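Local coordinates for F1 capsule-anchoring protein (Yersinia pestis, PDB 2XET) that probably takes part in assembling and secreting the F1 capsular antigen, as the C-terminal domain of the Caf1A outer-membrane usher, at residues G2-H7 / T43-K48. Numbering follows the deposited sequence.
With SO4 (sulfate ion), chain D.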
ATOM      1  N   GLY A   2       1.874   2.815  13.658  1.00 16.77           N
ATOM      2  CA  GLY A   2       2.922   2.267  12.811  1.00 14.01           C
ATOM      3  C   GLY A   2       3.209   3.109  11.586  1.00 12.55           C
ATOM      4  O   GLY A   2       2.295   3.566  10.915  1.00 11.38           O
ATOM      5  N   ARG A   3       4.495   3.284  11.287  1.00 10.89           N
ATOM      6  CA  ARG A   3       4.895   3.975  10.077  1.00  9.87           C
ATOM      7  C   ARG A   3       5.835   3.099   9.266  1.00  9.23           C
ATOM      8  O   ARG A   3       6.690   2.371   9.822  1.00  8.95           O
ATOM      9  CB  ARG A   3       5.502   5.350  10.394  1.00 10.23           C
ATOM     10  CG  ARG A   3       6.821   5.317  11.110  1.00 10.33           C
ATOM     11  CD  ARG A   3       7.142   6.605  11.904  1.00 11.45           C
ATOM     12  NE  ARG A   3       6.346   6.727  13.135  1.00 14.10           N
ATOM     13  CZ  ARG A   3       6.602   6.125  14.307  1.00 14.43           C
ATOM     14  NH1 ARG A   3       7.632   5.288  14.476  1.00 10.59           N
ATOM     15  NH2 ARG A   3       5.794   6.338  15.343  1.00 15.25           N
ATOM     16  N   LEU A   4       5.676   3.162   7.948  1.00  7.96           N
ATOM     17  CA  LEU A   4       6.454   2.300   7.069  1.00  7.92           C
ATOM     18  C   LEU A   4       6.556   2.805   5.648  1.00  7.19           C
ATOM     19  O   LEU A   4       5.665   3.519   5.173  1.00  5.81           O
ATOM     20  CB  LEU A   4       5.857   0.889   7.058  1.00  9.73           C
ATOM     21  CG  LEU A   4       4.752   0.648   6.024  1.00 11.63           C
ATOM     22  CD1 LEU A   4       4.737  -0.836   5.682  1.00 14.32           C
ATOM     23  CD2 LEU A   4       3.460   1.110   6.616  1.00 15.22           C
ATOM     24  N   PHE A   5       7.650   2.404   5.001  1.00  7.10           N
ATOM     25  CA  PHE A   5       7.840   2.489   3.561  1.00  6.43           C
ATOM     26  C   PHE A   5       7.344   1.143   3.034  1.00  7.07           C
ATOM     27  O   PHE A   5       7.846   0.080   3.473  1.00  7.33           O
ATOM     28  CB  PHE A   5       9.326   2.619   3.213  1.00  6.68           C
ATOM     29  CG  PHE A   5       9.945   3.929   3.652  1.00  6.29           C
ATOM     30  CD1 PHE A   5       9.946   5.035   2.798  1.00  6.13           C
ATOM     31  CD2 PHE A   5      10.523   4.049   4.913  1.00  7.67           C
ATOM     32  CE1 PHE A   5      10.512   6.247   3.210  1.00  5.89           C
ATOM     33  CE2 PHE A   5      11.081   5.262   5.333  1.00  6.52           C
ATOM     34  CZ  PHE A   5      11.072   6.356   4.477  1.00  6.49           C
ATOM     35  N   LEU A   6       6.388   1.183   2.108  1.00  6.41           N
ATOM     36  CA  LEU A   6       5.843  -0.046   1.527  1.00  6.64           C
ATOM     37  C   LEU A   6       6.121  -0.154   0.031  1.00  6.67           C
ATOM     38  O   LEU A   6       5.679   0.697  -0.753  1.00  6.74           O
ATOM     39  CB  LEU A   6       4.328  -0.103   1.777  1.00  6.51           C
ATOM     40  CG  LEU A   6       3.600  -1.367   1.334  1.00  7.19           C
ATOM     41  CD1 LEU A   6       4.097  -2.579   2.126  1.00  9.17           C
ATOM     42  CD2 LEU A   6       2.095  -1.164   1.509  1.00  7.60           C
ATOM     43  N   HIS A   7       6.904  -1.167  -0.356  1.00  6.83           N
ATOM     44  CA  HIS A   7       7.210  -1.384  -1.758  1.00  7.37           C
ATOM     45  C   HIS A   7       6.172  -2.316  -2.331  1.00  7.30           C
ATOM     46  O   HIS A   7       6.045  -3.450  -1.876  1.00  7.91           O
ATOM     47  CB  HIS A   7       8.613  -2.009  -1.936  1.00  7.76           C
ATOM     48  CG  HIS A   7       9.057  -2.111  -3.359  1.00  9.71           C
ATOM     49  ND1 HIS A   7      10.011  -3.021  -3.771  1.00 13.93           N
ATOM     50  CD2 HIS A   7       8.695  -1.418  -4.467  1.00  8.96           C
ATOM     51  CE1 HIS A   7      10.207  -2.892  -5.072  1.00 12.79           C
ATOM     52  NE2 HIS A   7       9.421  -1.929  -5.520  1.00 11.09           N
ATOM     53  N   THR A  43       1.563   6.282   7.622  1.00  6.83           N
ATOM     54  CA  THR A  43       1.728   6.436   9.054  1.00  7.28           C
ATOM     55  C   THR A  43       0.365   6.237   9.742  1.00  7.08           C
ATOM     56  O   THR A  43      -0.691   6.251   9.082  1.00  6.69           O
ATOM     57  CB  THR A  43       2.269   7.861   9.414  1.00  7.31           C
ATOM     58  OG1 THR A  43       1.199   8.813   9.277  1.00  9.47           O
ATOM     59  CG2 THR A  43       3.448   8.269   8.512  1.00  8.20           C
ATOM     60  N   GLY A  44       0.410   6.022  11.063  1.00  8.22           N
ATOM     61  CA  GLY A  44      -0.797   5.899  11.893  1.00  9.75           C
ATOM     62  C   GLY A  44      -1.531   4.595  11.680  1.00 11.09           C
ATOM     63  O   GLY A  44      -2.743   4.519  11.896  1.00 11.75           O
ATOM     64  N   LEU A  45      -0.797   3.565  11.264  1.00 10.81           N
ATOM     65  CA  LEU A  45      -1.399   2.279  10.927  1.00 10.96           C
ATOM     66  C   LEU A  45      -1.431   1.333  12.118  1.00 10.97           C
ATOM     67  O   LEU A  45      -0.505   1.332  12.930  1.00 11.90           O
ATOM     68  CB  LEU A  45      -0.602   1.606   9.807  1.00 11.63           C
ATOM     69  CG  LEU A  45      -0.608   2.274   8.429  1.00 10.82           C
ATOM     70  CD1 LEU A  45       0.237   1.458   7.458  1.00 12.78           C
ATOM     71  CD2 LEU A  45      -2.021   2.399   7.911  1.00 12.75           C
ATOM     72  N   PRO A  46      -2.481   0.494  12.199  1.00 10.84           N
ATOM     73  CA  PRO A  46      -2.544  -0.582  13.182  1.00 11.00           C
ATOM     74  C   PRO A  46      -1.641  -1.743  12.758  1.00 11.33           C
ATOM     75  O   PRO A  46      -1.040  -1.697  11.681  1.00 10.77           O
ATOM     76  CB  PRO A  46      -4.014  -0.998  13.127  1.00 10.82           C
ATOM     77  CG  PRO A  46      -4.377  -0.787  11.688  1.00 11.74           C
ATOM     78  CD  PRO A  46      -3.671   0.496  11.329  1.00 10.56           C
ATOM     79  N   LYS A  47      -1.549  -2.776  13.590  1.00 11.95           N
ATOM     80  CA  LYS A  47      -0.701  -3.919  13.254  1.00 12.44           C
ATOM     81  C   LYS A  47      -1.068  -4.588  11.916  1.00 11.67           C
ATOM     82  O   LYS A  47      -0.184  -4.992  11.164  1.00 10.99           O
ATOM     83  CB  LYS A  47      -0.691  -4.959  14.387  1.00 13.01           C
ATOM     84  CG  LYS A  47       0.252  -6.116  14.097  1.00 16.65           C
ATOM     85  CD  LYS A  47       0.429  -7.051  15.279  1.00 19.97           C
ATOM     86  CE  LYS A  47       0.917  -8.420  14.828  1.00 23.06           C
ATOM     87  NZ  LYS A  47       1.970  -8.388  13.749  1.00 22.87           N
ATOM     88  N   LYS A  48      -2.360  -4.688  11.616  1.00 10.64           N
ATOM     89  CA  LYS A  48      -2.818  -5.347  10.399  1.00 10.87           C
ATOM     90  C   LYS A  48      -3.818  -4.463   9.678  1.00 10.38           C
ATOM     91  O   LYS A  48      -4.830  -4.053  10.270  1.00 10.31           O
ATOM     92  CB  LYS A  48      -3.470  -6.683  10.744  1.00 11.56           C
ATOM     93  CG  LYS A  48      -2.488  -7.681  11.339  1.00 13.51           C
ATOM     94  CD  LYS A  48      -3.116  -9.052  11.574  1.00 17.56           C
ATOM     95  CE  LYS A  48      -2.033 -10.142  11.550  1.00 21.81           C
ATOM     96  NZ  LYS A  48      -0.805  -9.734  12.316  1.00 23.99           N
TER
HETATM   97  S   SO4 D1091       2.562   7.603  13.808  0.60 13.39           S
HETATM   98  O1  SO4 D1091       3.757   8.239  13.232  0.60 15.11           O
HETATM   99  O2  SO4 D1091       2.248   6.422  13.030  0.60 13.54           O
HETATM  100  O3  SO4 D1091       2.874   7.253  15.194  0.60 14.10           O
HETATM  101  O4  SO4 D1091       1.462   8.574  13.759  0.60 14.76           O
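Gly2 and Leu45 grip each other through both backbone polar groups, as an antiparallel hydrogen-bonded pair. Gly2 N donates to Leu45 O at 2.9 Å, and Leu45 N returns a bond to Gly2 O at 3.1 Å. Because Gly44 and Leu45 both face Gly2, the pairing is a G1 beta bulge, with Gly44 at positive phi (73°). Gly44 N, at the bulge, donates a hydrogen bond to O2 of a sulfate ion, probably from the crystallisation liquor (2.7 Å). Arg3 reaches the same anion edge-on: NE points almost straight at sulfate O1 (3.0 Å), while NH2 binds O3. A bend at chi3 (74°) turns the NE–NH2 edge of the guanidinium toward the sulfate, and NH1 is held by Ile75 O and Gly77 O. Nearer the backbone, Arg3 CB lies against Thr43 CG2 at 4.0 Å. On the buried side, Leu4 CD2 presses on Leu45 CD1, a tight 3.3 Å, the two side chains crossing at about a right angle. Leu4 also packs on Leu81 and Val67, in the transthyretin-like domain, where strand 2-10 runs between strand 79-87 and strand 39-45, one of the two outermost in the sheet.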